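Local coordinates for protein class I phosphodiesterase PDEB1 (Leishmania major, PDB 2R8Q) that belongs to the class I phosphodiesterases, with an all-helical metal-binding catalytic domain that holds zinc, magnesium and 3-isobutyl-1-methylxanthine, at residues 43-48 against 104-109; 113-118 against 254-259; 246-251 against 324-329. All blocks are in the same frame, centred on the assembly; numbering follows the deposited sequence.

In the fold
All three contacts are buried in the all-helical catalytic domain, and none has a direct hydrogen bond between its segments. Interactions 1 and 2 use successive parts of helix 102-118 and meet at the zinc ion, which H104 of the first and D254 of the second bind. Interaction 1 is a small aliphatic contact; interaction 2, which buries the least surface, has a polar link through a water between Y115 and T259, and its N257 lines the ligand pocket. Interaction 3, purely apolar and burying the most surface, lies farther from the chain centre, the side chain of L249 about 13 Å from the zinc. It adjoins interaction 2, CE of M329 packing 3.6 Å from CG of Y115.

Interaction 1 of 3, residues 43-48 against 104-109; sequences FNLFEV and HVVDVC. With ZN (zinc ion), chain C.
L45 reaches helix 102-118 with both of its methyls. Its CB already points to that helix, and CG, anti to the backbone N (chi1 -177°), brings the two methyls closer to it. Both face CG1 of V106, CD2 the nearer at 4.0 Å and CD1 at 4.2 Å, the two side chains crossing at about a right angle. CD2 alone goes on to D107, 4.1 Å from its backbone N and 4.3 Å from its CB, so this methyl rests against the start of that side chain as well as the helix backbone. One turn before D107, H104 points away from L45, and its NE2 binds the zinc ion at 2.2 Å, alongside H140, D141, D254 and two waters. The leucine thus packs on a side of the helix other than the one that offers H104 to the metal. Its own helix is capped by N44, whose OD1 accepts from N of F46 at 2.9 Å, the donor standing about 45° out of the carbonyl plane. Helix 45-51 lies beside helix 102-118 in this way, while V106 also touches V63 of helix 55-68 and D107 meets W268 of helix 262-285, the helix that F46 packs against too.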
# COMPACT_ATOMS: atom_id res chain seq x y z
N PHE A 43 -4.59 -31.80 -15.19
CA PHE A 43 -5.79 -30.98 -15.21
C PHE A 43 -5.57 -29.79 -16.15
O PHE A 43 -4.54 -29.12 -16.06
CB PHE A 43 -6.13 -30.47 -13.81
CG PHE A 43 -7.21 -29.43 -13.79
CD1 PHE A 43 -8.51 -29.75 -14.16
CD2 PHE A 43 -6.91 -28.11 -13.45
CE1 PHE A 43 -9.51 -28.78 -14.18
CE2 PHE A 43 -7.90 -27.13 -13.47
CZ PHE A 43 -9.20 -27.46 -13.83
N ASN A 44 -6.53 -29.54 -17.03
CA ASN A 44 -6.42 -28.45 -17.99
C ASN A 44 -7.50 -27.39 -17.73
O ASN A 44 -8.67 -27.58 -18.08
CB ASN A 44 -6.56 -29.00 -19.42
CG ASN A 44 -6.40 -27.93 -20.48
OD1 ASN A 44 -6.22 -26.75 -20.18
ND2 ASN A 44 -6.47 -28.35 -21.74
N LEU A 45 -7.10 -26.28 -17.12
CA LEU A 45 -8.04 -25.21 -16.81
C LEU A 45 -8.68 -24.60 -18.06
O LEU A 45 -9.79 -24.07 -17.99
CB LEU A 45 -7.35 -24.11 -15.98
CG LEU A 45 -8.22 -22.94 -15.50
CD1 LEU A 45 -9.37 -23.43 -14.64
CD2 LEU A 45 -7.34 -21.97 -14.71
N PHE A 46 -8.00 -24.66 -19.20
CA PHE A 46 -8.58 -24.10 -20.42
C PHE A 46 -9.80 -24.89 -20.85
O PHE A 46 -10.73 -24.33 -21.44
CB PHE A 46 -7.56 -24.07 -21.56
CG PHE A 46 -6.50 -23.01 -21.40
CD1 PHE A 46 -5.24 -23.34 -20.92
CD2 PHE A 46 -6.78 -21.68 -21.70
CE1 PHE A 46 -4.27 -22.36 -20.75
CE2 PHE A 46 -5.82 -20.69 -21.53
CZ PHE A 46 -4.55 -21.03 -21.05
N GLU A 47 -9.81 -26.19 -20.56
CA GLU A 47 -10.94 -27.03 -20.92
C GLU A 47 -12.17 -26.56 -20.14
O GLU A 47 -13.25 -26.42 -20.70
CB GLU A 47 -10.65 -28.49 -20.57
CG GLU A 47 -11.66 -29.47 -21.15
CD GLU A 47 -11.48 -30.87 -20.61
OE1 GLU A 47 -10.33 -31.31 -20.46
OE2 GLU A 47 -12.51 -31.53 -20.33
N VAL A 48 -11.98 -26.31 -18.85
CA VAL A 48 -13.07 -25.83 -18.00
C VAL A 48 -13.56 -24.47 -18.47
O VAL A 48 -14.76 -24.22 -18.52
CB VAL A 48 -12.61 -25.71 -16.52
CG1 VAL A 48 -13.68 -25.01 -15.70
CG2 VAL A 48 -12.31 -27.08 -15.95
N HIS A 104 -5.11 -17.14 -13.90
CA HIS A 104 -3.70 -17.37 -13.61
C HIS A 104 -3.50 -17.79 -12.15
O HIS A 104 -2.73 -18.71 -11.88
CB HIS A 104 -2.87 -16.10 -13.87
CG HIS A 104 -1.50 -16.14 -13.25
ND1 HIS A 104 -0.52 -17.03 -13.64
CD2 HIS A 104 -0.94 -15.36 -12.29
CE1 HIS A 104 0.58 -16.80 -12.94
NE2 HIS A 104 0.35 -15.79 -12.12
N VAL A 105 -4.19 -17.14 -11.22
CA VAL A 105 -3.99 -17.51 -9.82
C VAL A 105 -4.67 -18.83 -9.47
O VAL A 105 -4.21 -19.56 -8.60
CB VAL A 105 -4.42 -16.38 -8.83
CG1 VAL A 105 -3.61 -15.11 -9.13
CG2 VAL A 105 -5.91 -16.09 -8.92
N VAL A 106 -5.76 -19.14 -10.17
CA VAL A 106 -6.44 -20.42 -9.95
C VAL A 106 -5.45 -21.48 -10.42
O VAL A 106 -5.26 -22.51 -9.77
CB VAL A 106 -7.74 -20.50 -10.78
CG1 VAL A 106 -8.26 -21.94 -10.82
CG2 VAL A 106 -8.79 -19.57 -10.18
N ASP A 107 -4.80 -21.22 -11.55
CA ASP A 107 -3.80 -22.15 -12.08
C ASP A 107 -2.62 -22.32 -11.13
O ASP A 107 -2.18 -23.44 -10.88
CB ASP A 107 -3.29 -21.65 -13.44
CG ASP A 107 -2.16 -22.50 -13.98
OD1 ASP A 107 -2.31 -23.74 -14.04
OD2 ASP A 107 -1.11 -21.92 -14.35
N VAL A 108 -2.10 -21.23 -10.58
CA VAL A 108 -0.97 -21.34 -9.66
C VAL A 108 -1.37 -22.13 -8.41
O VAL A 108 -0.60 -22.95 -7.92
CB VAL A 108 -0.42 -19.95 -9.27
CG1 VAL A 108 0.64 -20.07 -8.18
CG2 VAL A 108 0.19 -19.28 -10.50
N CYS A 109 -2.58 -21.89 -7.92
CA CYS A 109 -3.07 -22.60 -6.74
C CYS A 109 -3.15 -24.10 -7.02
O CYS A 109 -2.62 -24.91 -6.25
CB CYS A 109 -4.45 -22.05 -6.35
SG CYS A 109 -5.20 -22.81 -4.88
ZN ZN C . 1.78 -14.68 -10.88
O HOH W 1 3.44 -13.50 -10.17
O HOH W 2 2.82 -14.01 -12.80

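Interaction 2 of 3, residues 113-118 against 254-259; sequences HTYLYT and DVSNVT. With ZN (zinc ion), chain C; IBM (3-isobutyl-1-methylxanthine), chain E.
Y115 extends from helix 102-118 to the loop that follows D254, the last residue of helix 239-254. This segment begins at the metal: OD1 of D254 binds the zinc ion at 2.2 Å, sharing it with H104. At S256 the loop meets the tyrosine, whose OH lies 3.2 Å from CB, close packing on the carbon rather than the serine hydroxyl. OG instead bonds to O of G253, back at the end of the preceding helix. N257 turns to the ligand pocket, where its OD1 approaches C10 of 3-isobutyl-1-methylxanthine at 3.7 Å and is held by the hydroxyl of Y99. T259 then closes a short 3-10 turn. With chi1 at 67°, its OG1 is folded back to donate to O of S256 at 2.7 Å, in the carbonyl plane and on a lone pair; N of T259 also donates to that oxygen. A water in the plane of the tyrosine ring is hydrogen-bonded to OH of Y115 at 2.6 Å and donates to OG1 of T259, also at 2.6 Å. The loop, between helices 239-254 and 262-285, is thereby joined to helix 102-118, with F318 of helix 302-324 touching both Y115 and T259 and helix 330-348 packing on Y115 through W331 and C332.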
# COMPACT_ATOMS: atom_id res chain seq x y z
N HIS A 113 -0.78 -27.33 -5.56
CA HIS A 113 -1.34 -28.51 -4.92
C HIS A 113 -0.63 -29.73 -5.52
O HIS A 113 -0.21 -30.62 -4.79
CB HIS A 113 -2.85 -28.60 -5.15
CG HIS A 113 -3.51 -29.74 -4.42
ND1 HIS A 113 -3.38 -31.05 -4.82
CD2 HIS A 113 -4.29 -29.75 -3.31
CE1 HIS A 113 -4.06 -31.83 -4.00
NE2 HIS A 113 -4.62 -31.07 -3.07
N THR A 114 -0.46 -29.75 -6.84
CA THR A 114 0.21 -30.89 -7.45
C THR A 114 1.67 -31.02 -7.00
O THR A 114 2.18 -32.12 -6.87
CB THR A 114 0.16 -30.86 -9.01
OG1 THR A 114 1.02 -29.83 -9.52
CG2 THR A 114 -1.26 -30.64 -9.49
N TYR A 115 2.33 -29.90 -6.74
CA TYR A 115 3.72 -29.95 -6.30
C TYR A 115 3.80 -30.50 -4.88
O TYR A 115 4.68 -31.30 -4.56
CB TYR A 115 4.36 -28.56 -6.33
CG TYR A 115 4.59 -27.99 -7.71
CD1 TYR A 115 5.03 -26.68 -7.87
CD2 TYR A 115 4.37 -28.75 -8.86
CE1 TYR A 115 5.25 -26.13 -9.13
CE2 TYR A 115 4.59 -28.21 -10.13
CZ TYR A 115 5.03 -26.90 -10.25
OH TYR A 115 5.24 -26.35 -11.50
N LEU A 116 2.87 -30.05 -4.03
CA LEU A 116 2.84 -30.48 -2.64
C LEU A 116 2.46 -31.94 -2.45
O LEU A 116 3.09 -32.66 -1.68
CB LEU A 116 1.84 -29.62 -1.86
CG LEU A 116 2.23 -28.16 -1.61
CD1 LEU A 116 1.03 -27.43 -1.01
CD2 LEU A 116 3.43 -28.09 -0.68
N TYR A 117 1.43 -32.38 -3.16
CA TYR A 117 0.97 -33.74 -2.96
C TYR A 117 1.36 -34.77 -4.01
O TYR A 117 1.73 -35.89 -3.67
CB TYR A 117 -0.54 -33.69 -2.70
CG TYR A 117 -0.82 -32.80 -1.50
CD1 TYR A 117 -1.40 -31.54 -1.65
CD2 TYR A 117 -0.37 -33.17 -0.23
CE1 TYR A 117 -1.54 -30.67 -0.55
CE2 TYR A 117 -0.50 -32.31 0.87
CZ TYR A 117 -1.08 -31.07 0.70
OH TYR A 117 -1.17 -30.22 1.78
N THR A 118 1.31 -34.41 -5.29
CA THR A 118 1.74 -35.36 -6.31
C THR A 118 3.26 -35.33 -6.33
O THR A 118 3.92 -36.37 -6.45
CB THR A 118 1.19 -34.97 -7.71
OG1 THR A 118 -0.24 -34.99 -7.68
CG2 THR A 118 1.69 -35.94 -8.77
N ASP A 254 4.55 -20.07 -10.25
CA ASP A 254 4.40 -18.85 -11.02
C ASP A 254 4.97 -18.96 -12.44
O ASP A 254 4.43 -18.36 -13.37
CB ASP A 254 5.05 -17.69 -10.26
CG ASP A 254 4.36 -16.37 -10.50
OD1 ASP A 254 3.20 -16.36 -10.97
OD2 ASP A 254 4.99 -15.33 -10.21
N VAL A 255 6.06 -19.71 -12.61
CA VAL A 255 6.66 -19.88 -13.93
C VAL A 255 6.47 -21.30 -14.47
O VAL A 255 7.25 -21.77 -15.30
CB VAL A 255 8.17 -19.54 -13.93
CG1 VAL A 255 8.37 -18.09 -13.54
CG2 VAL A 255 8.93 -20.46 -12.98
N SER A 256 5.41 -21.95 -14.01
CA SER A 256 5.11 -23.33 -14.40
C SER A 256 4.46 -23.53 -15.77
O SER A 256 4.32 -24.67 -16.22
CB SER A 256 4.21 -23.98 -13.35
OG SER A 256 2.94 -23.34 -13.29
N ASN A 257 4.06 -22.45 -16.44
CA ASN A 257 3.42 -22.59 -17.74
C ASN A 257 4.23 -23.46 -18.70
O ASN A 257 3.66 -24.28 -19.43
CB ASN A 257 3.21 -21.21 -18.39
CG ASN A 257 2.13 -20.38 -17.70
OD1 ASN A 257 1.98 -19.20 -18.00
ND2 ASN A 257 1.37 -21.00 -16.80
N VAL A 258 5.55 -23.30 -18.70
CA VAL A 258 6.41 -24.05 -19.60
C VAL A 258 6.58 -25.53 -19.27
O VAL A 258 7.16 -26.28 -20.05
CB VAL A 258 7.82 -23.42 -19.69
CG1 VAL A 258 7.71 -22.02 -20.28
CG2 VAL A 258 8.46 -23.38 -18.32
N THR A 259 6.07 -25.95 -18.12
CA THR A 259 6.18 -27.34 -17.70
C THR A 259 4.88 -28.12 -17.89
O THR A 259 4.79 -29.29 -17.53
CB THR A 259 6.57 -27.45 -16.22
OG1 THR A 259 5.48 -26.96 -15.41
CG2 THR A 259 7.81 -26.63 -15.93
ZN ZN C . 1.78 -14.68 -10.88
N9 IBM E . 8.28 -14.03 -18.94
C8 IBM E . 8.84 -13.95 -20.19
N7 IBM E . 8.40 -14.85 -21.03
C5 IBM E . 7.49 -15.58 -20.28
C4 IBM E . 7.40 -15.09 -19.00
N3 IBM E . 6.62 -15.54 -17.99
C2 IBM E . 5.84 -16.62 -18.32
N1 IBM E . 5.87 -17.19 -19.60
C6 IBM E . 6.69 -16.67 -20.57
O6 IBM E . 6.71 -17.16 -21.69
O2 IBM E . 5.11 -17.10 -17.47
C10 IBM E . 5.02 -18.33 -19.90
C11 IBM E . 6.61 -14.93 -16.68
C12 IBM E . 6.04 -13.51 -16.79
C13 IBM E . 4.53 -13.51 -16.60
C14 IBM E . 6.71 -12.59 -15.78
O HOH W 3 4.54 -28.05 -13.28
O HOH W 1 3.44 -13.50 -10.17
O HOH W 2 2.82 -14.01 -12.80

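Interaction 3 of 3, residues 246-251 against 324-329; sequences METLIK and NLFHGM
L249 and T248, neighbours on one helix, meet the ring of F326 in two different ways. The leucine lies over a face: its CD2 is 4.1 Å from the centroid of the F326 ring and 19° off the ring normal, a CH-pi contact displaced to the CE2 and CZ side. The threonine comes to the edge, near the ring plane, with CG2 3.8 Å from CE2 of F326. Its torsion sorts the two branches, for chi1 of -56° sets CG2 anti to the backbone N, while OG1 returns to its own helix and bonds to O of L244. Both side chains cross the phenylalanine obliquely. M329 adds a third apolar surface, its SD lying 4.2 Å from the same CD2 of L249, so this methyl is shared between ring and thioether. The backbone bends sharply at F326, the centre of an inverse gamma turn, and N of M329 then donates to O of F326 at 3.1 Å, keeping the two residues close. The loop between helices 302-324 and 330-348 is thus packed onto helix 239-254, next to helix 219-232, whose F226 touches T248 and L325, and helix 127-139, whose L133 meets L249.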
# COMPACT_ATOMS: atom_id res chain seq x y z
N MET A 246 8.89 -22.69 0.76
CA MET A 246 7.60 -22.12 0.37
C MET A 246 7.78 -21.09 -0.73
O MET A 246 7.04 -21.07 -1.72
CB MET A 246 6.92 -21.46 1.57
CG MET A 246 6.46 -22.40 2.66
SD MET A 246 5.78 -21.49 4.09
CE MET A 246 4.19 -20.99 3.43
N GLU A 247 8.76 -20.21 -0.55
CA GLU A 247 9.01 -19.16 -1.53
C GLU A 247 9.44 -19.74 -2.87
O GLU A 247 9.04 -19.25 -3.92
CB GLU A 247 10.10 -18.20 -1.02
CG GLU A 247 9.72 -17.49 0.27
CD GLU A 247 10.89 -16.76 0.90
OE1 GLU A 247 12.05 -17.10 0.58
OE2 GLU A 247 10.65 -15.85 1.73
N THR A 248 10.25 -20.79 -2.83
CA THR A 248 10.72 -21.42 -4.05
C THR A 248 9.57 -22.12 -4.77
O THR A 248 9.51 -22.11 -6.00
CB THR A 248 11.85 -22.41 -3.75
OG1 THR A 248 12.89 -21.72 -3.04
CG2 THR A 248 12.43 -22.97 -5.04
N LEU A 249 8.67 -22.74 -4.00
CA LEU A 249 7.53 -23.41 -4.60
C LEU A 249 6.59 -22.43 -5.28
O LEU A 249 6.14 -22.68 -6.40
CB LEU A 249 6.74 -24.21 -3.55
CG LEU A 249 7.36 -25.54 -3.10
CD1 LEU A 249 6.58 -26.09 -1.92
CD2 LEU A 249 7.36 -26.53 -4.27
N ILE A 250 6.27 -21.31 -4.63
CA ILE A 250 5.37 -20.36 -5.29
C ILE A 250 6.04 -19.78 -6.52
O ILE A 250 5.37 -19.50 -7.52
CB ILE A 250 4.88 -19.23 -4.33
CG1 ILE A 250 3.74 -18.47 -5.02
CG2 ILE A 250 6.02 -18.29 -3.96
CD1 ILE A 250 2.91 -17.58 -4.09
N LYS A 251 7.36 -19.62 -6.49
CA LYS A 251 8.07 -19.12 -7.66
C LYS A 251 7.92 -20.14 -8.78
O LYS A 251 7.67 -19.79 -9.93
CB LYS A 251 9.56 -18.91 -7.35
CG LYS A 251 9.89 -17.56 -6.74
CD LYS A 251 11.40 -17.37 -6.60
CE LYS A 251 12.12 -17.51 -7.93
NZ LYS A 251 11.64 -16.55 -8.96
N ASN A 324 18.09 -30.59 -6.87
CA ASN A 324 18.68 -30.33 -5.56
C ASN A 324 17.80 -30.56 -4.33
O ASN A 324 18.31 -30.64 -3.22
CB ASN A 324 19.23 -28.90 -5.51
CG ASN A 324 20.46 -28.72 -6.38
OD1 ASN A 324 21.46 -29.43 -6.22
ND2 ASN A 324 20.40 -27.77 -7.30
N LEU A 325 16.48 -30.67 -4.52
CA LEU A 325 15.61 -30.89 -3.37
C LEU A 325 14.22 -31.44 -3.68
O LEU A 325 13.75 -32.35 -2.99
CB LEU A 325 15.47 -29.59 -2.56
CG LEU A 325 14.75 -29.70 -1.22
CD1 LEU A 325 15.51 -30.63 -0.29
CD2 LEU A 325 14.62 -28.32 -0.60
N PHE A 326 13.56 -30.89 -4.69
CA PHE A 326 12.22 -31.35 -5.05
C PHE A 326 12.30 -32.50 -6.05
O PHE A 326 11.84 -32.38 -7.18
CB PHE A 326 11.40 -30.21 -5.66
CG PHE A 326 11.33 -28.96 -4.81
CD1 PHE A 326 11.20 -29.05 -3.43
CD2 PHE A 326 11.37 -27.70 -5.39
CE1 PHE A 326 11.11 -27.90 -2.64
CE2 PHE A 326 11.28 -26.55 -4.62
CZ PHE A 326 11.15 -26.65 -3.24
N HIS A 327 12.87 -33.62 -5.61
CA HIS A 327 13.03 -34.78 -6.47
C HIS A 327 11.73 -35.38 -6.99
O HIS A 327 11.70 -35.97 -8.07
CB HIS A 327 13.86 -35.84 -5.74
CG HIS A 327 15.11 -35.31 -5.13
ND1 HIS A 327 15.24 -35.06 -3.78
CD2 HIS A 327 16.29 -34.94 -5.69
CE1 HIS A 327 16.44 -34.57 -3.53
NE2 HIS A 327 17.10 -34.48 -4.68
N GLY A 328 10.65 -35.21 -6.24
CA GLY A 328 9.37 -35.75 -6.66
C GLY A 328 8.69 -35.01 -7.80
O GLY A 328 7.65 -35.44 -8.29
N MET A 329 9.28 -33.89 -8.21
CA MET A 329 8.72 -33.08 -9.30
C MET A 329 9.48 -33.28 -10.61
O MET A 329 9.56 -32.38 -11.44
CB MET A 329 8.73 -31.59 -8.90
CG MET A 329 7.64 -31.22 -7.90
SD MET A 329 7.97 -29.69 -6.99
CE MET A 329 8.06 -28.50 -8.32